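Local coordinates for Lmo1076 protein (Listeria monocytogenes serovar 1/2a, PDB 5JQC) that is a putative autolysin, probably an amidase-type hydrolase of the bacterial cell wall, represented here by three GW (Gly-Trp dipeptide) modules, at residues S39-Y42 and N43-A46; S122-P125 and G126-N129. One frame throughout, in Å; residues are numbered along the deposited sequence.

Overall arrangement
Both interactions are type II beta turns, and each turn spans the junction of two consecutive segments. Following the chain, interaction 1 (39-46) comes first, in the loop between strands 36-37 and 53-54 of the GW module at 19-95. Interaction 2 (122-129) follows in the next module, at 102-177, in the loop between strands 120-121 and 132-134. They are in series, neither crossing nor enclosing one another. The centres of interactions 1 and 2 lie about 34 Å apart, and the nearest atoms of interactions 1 and 2 about 23 Å, without touching. In either module the turn packs on the antiparallel sheet, through T71 of strand 62-71 in one and I153 of strand 144-153 in the other.

Interaction 1 (S39-Y42 and N43-A46); sequences SGIY and NTSA
Between I41 and T44 the backbone makes a type II beta turn, with N43 at positive phi, and the carbonyl of I41 faces T44 across it. The amide T44 N reaches I41 O only weakly, at 3.4 Å with an N-H...O angle of 131°; the same amide is hydrogen-bonded to S48 OG, as is S45 N. The shorter bond to the carbonyl comes from the side chain: T44 OG1 donates to I41 O over 2.6 Å and lies in the carbonyl plane. A chi1 of 56° sets this hydroxyl between the T44 backbone N and carbonyl carbon, while the methyl is left to meet I41, with T44 CG2 3.8 Å from I41 CG2. Those two side chains also touch I17 and T71, so the turn, part of a GW module of the SH3 clan, is packed through them on the sheet strand 62-71. At the corner of the turn, Y42 and N43 form a CH-pi contact. N43 CB stands over the centre of the Y42 ring, 3.8 Å from the centroid and near the ring normal. Y42 contributes by holding CG anti to its own N, which swings the ring over the following residue. Ring and amide planes are inclined to one another by 44°, and CB is the N43 atom over the face. The carboxamide ND2 is hydrogen-bonded to D15 OD2.

Interaction 2 (S122-P125 and G126-N129); sequences SEVP and GTVN
Segments 122-125 and 126-129 run back at 151° to each other, joined by a type II beta turn from V124 to T127 in which G126 takes a positive phi. Away from the turn, the E123 and N129 CA atoms are still only 6.7 Å apart. V124 O receives two bonds from T127. One is the turn's backbone bond, T127 N to V124 O, 3.2 Å long with an N-H...O angle of 157° and its donor tilted from the carbonyl plane. The other comes from T127 OG1, 2.6 Å from V124 O, in the carbonyl plane and on a lone pair; a chi1 of 63° brings the hydroxyl round to this oxygen. The T127 methyl then lies against V124, with CG2 4.0 Å from V124 CB, and both side chains rest on I153. The aliphatic part of E123 reaches across to the second arm: CB is 3.6 Å from T127 OG1, and CG lies 3.4 Å from N129 O, the chain bending beyond it toward the carboxylate. S122 OG is hydrogen-bonded to K131 N, just past the second arm. Side chains of V124 and P125 also touch Y158 of strand 156-163, and those of E123 and V124 touch W170 of strand 166-172. The arrangement is a type II turn with glycine at its third position, reinforced by a threonine hydroxyl and laid over the antiparallel sheet of an SH3-clan GW module.

Interaction 1 (S39-Y42 and N43-A46)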
# COMPACT_ATOMS: atom_id res chain seq x y z
N SER A 39 6.85 32.65 21.53
CA SER A 39 6.29 33.31 20.37
C SER A 39 7.20 33.18 19.16
O SER A 39 6.74 33.27 18.02
CB SER A 39 6.01 34.78 20.67
OG SER A 39 7.21 35.51 20.86
N GLY A 40 8.50 33.00 19.38
CA GLY A 40 9.45 32.90 18.30
C GLY A 40 10.56 31.94 18.65
O GLY A 40 10.56 31.36 19.74
N ILE A 41 11.50 31.74 17.73
CA ILE A 41 12.69 30.97 18.04
C ILE A 41 13.31 31.53 19.30
O ILE A 41 13.53 32.74 19.42
CB ILE A 41 13.68 31.03 16.86
CG1 ILE A 41 13.04 30.45 15.60
CG2 ILE A 41 14.96 30.29 17.18
CD1 ILE A 41 13.75 30.86 14.32
N TYR A 42 13.61 30.64 20.25
CA TYR A 42 13.99 31.07 21.60
C TYR A 42 15.13 32.08 21.60
O TYR A 42 16.13 31.94 20.88
CB TYR A 42 14.37 29.85 22.42
CG TYR A 42 14.93 30.19 23.78
CD1 TYR A 42 14.13 30.77 24.76
CD2 TYR A 42 16.25 29.89 24.10
CE1 TYR A 42 14.64 31.06 26.02
CE2 TYR A 42 16.77 30.17 25.36
CZ TYR A 42 15.95 30.76 26.32
OH TYR A 42 16.46 31.05 27.57
N ASN A 43 14.96 33.13 22.40
CA ASN A 43 16.01 34.10 22.73
C ASN A 43 16.55 34.82 21.49
O ASN A 43 17.74 35.15 21.40
CB ASN A 43 17.14 33.44 23.51
CG ASN A 43 18.04 34.47 24.18
OD1 ASN A 43 17.55 35.51 24.62
ND2 ASN A 43 19.35 34.22 24.22
N THR A 44 15.66 35.09 20.53
CA THR A 44 15.99 35.89 19.37
C THR A 44 15.45 37.31 19.46
O THR A 44 15.88 38.18 18.69
CB THR A 44 15.47 35.21 18.10
OG1 THR A 44 14.06 34.99 18.24
CG2 THR A 44 16.15 33.86 17.93
N SER A 45 14.53 37.57 20.38
CA SER A 45 14.00 38.90 20.65
C SER A 45 13.49 38.93 22.09
O SER A 45 13.48 37.91 22.79
CB SER A 45 12.88 39.28 19.67
OG SER A 45 11.77 38.41 19.87
N ALA A 46 13.07 40.12 22.52
CA ALA A 46 12.43 40.24 23.83
C ALA A 46 11.20 39.35 23.92
O ALA A 46 10.99 38.65 24.93
CB ALA A 46 12.06 41.70 24.09

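Interaction 2 (S122-P125 and G126-N129)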
# COMPACT_ATOMS: atom_id res chain seq x y z
N SER A 122 -4.45 0.60 9.80
CA SER A 122 -5.30 1.65 9.26
C SER A 122 -4.54 2.64 8.38
O SER A 122 -5.17 3.37 7.60
CB SER A 122 -5.99 2.42 10.39
OG SER A 122 -5.05 3.17 11.15
N GLU A 123 -3.22 2.70 8.50
CA GLU A 123 -2.38 3.42 7.55
C GLU A 123 -1.12 2.60 7.36
O GLU A 123 -0.87 1.63 8.09
CB GLU A 123 -2.03 4.83 8.02
CG GLU A 123 -3.20 5.66 8.49
CD GLU A 123 -3.97 6.26 7.35
OE1 GLU A 123 -3.46 6.21 6.20
OE2 GLU A 123 -5.07 6.80 7.61
N VAL A 124 -0.30 3.00 6.39
CA VAL A 124 1.06 2.48 6.29
C VAL A 124 1.66 2.54 7.69
O VAL A 124 1.60 3.59 8.35
CB VAL A 124 1.89 3.27 5.26
CG1 VAL A 124 3.31 2.73 5.23
CG2 VAL A 124 1.27 3.18 3.91
N PRO A 125 2.17 1.44 8.22
CA PRO A 125 2.57 1.41 9.63
C PRO A 125 3.71 2.38 9.91
O PRO A 125 4.64 2.53 9.12
CB PRO A 125 3.00 -0.04 9.86
CG PRO A 125 3.03 -0.69 8.51
CD PRO A 125 2.17 0.10 7.60
N GLY A 126 3.62 3.05 11.07
CA GLY A 126 4.60 4.02 11.51
C GLY A 126 4.27 5.44 11.10
O GLY A 126 4.77 6.40 11.71
N THR A 127 3.44 5.61 10.07
CA THR A 127 3.06 6.94 9.64
C THR A 127 2.02 7.51 10.61
O THR A 127 1.52 6.82 11.50
CB THR A 127 2.53 6.92 8.21
OG1 THR A 127 1.34 6.12 8.15
CG2 THR A 127 3.57 6.31 7.28
N VAL A 128 1.70 8.79 10.42
CA VAL A 128 0.80 9.46 11.35
C VAL A 128 -0.61 8.90 11.17
O VAL A 128 -1.07 8.65 10.05
CB VAL A 128 0.85 10.98 11.14
CG1 VAL A 128 0.26 11.38 9.79
CG2 VAL A 128 0.15 11.70 12.29
N ASN A 129 -1.28 8.64 12.30
CA ASN A 129 -2.62 8.07 12.39
C ASN A 129 -2.66 6.58 12.05
O ASN A 129 -3.74 6.03 11.83
CB ASN A 129 -3.60 8.84 11.50
CG ASN A 129 -3.81 10.26 11.96
OD1 ASN A 129 -3.95 10.50 13.16
ND2 ASN A 129 -3.79 11.21 11.03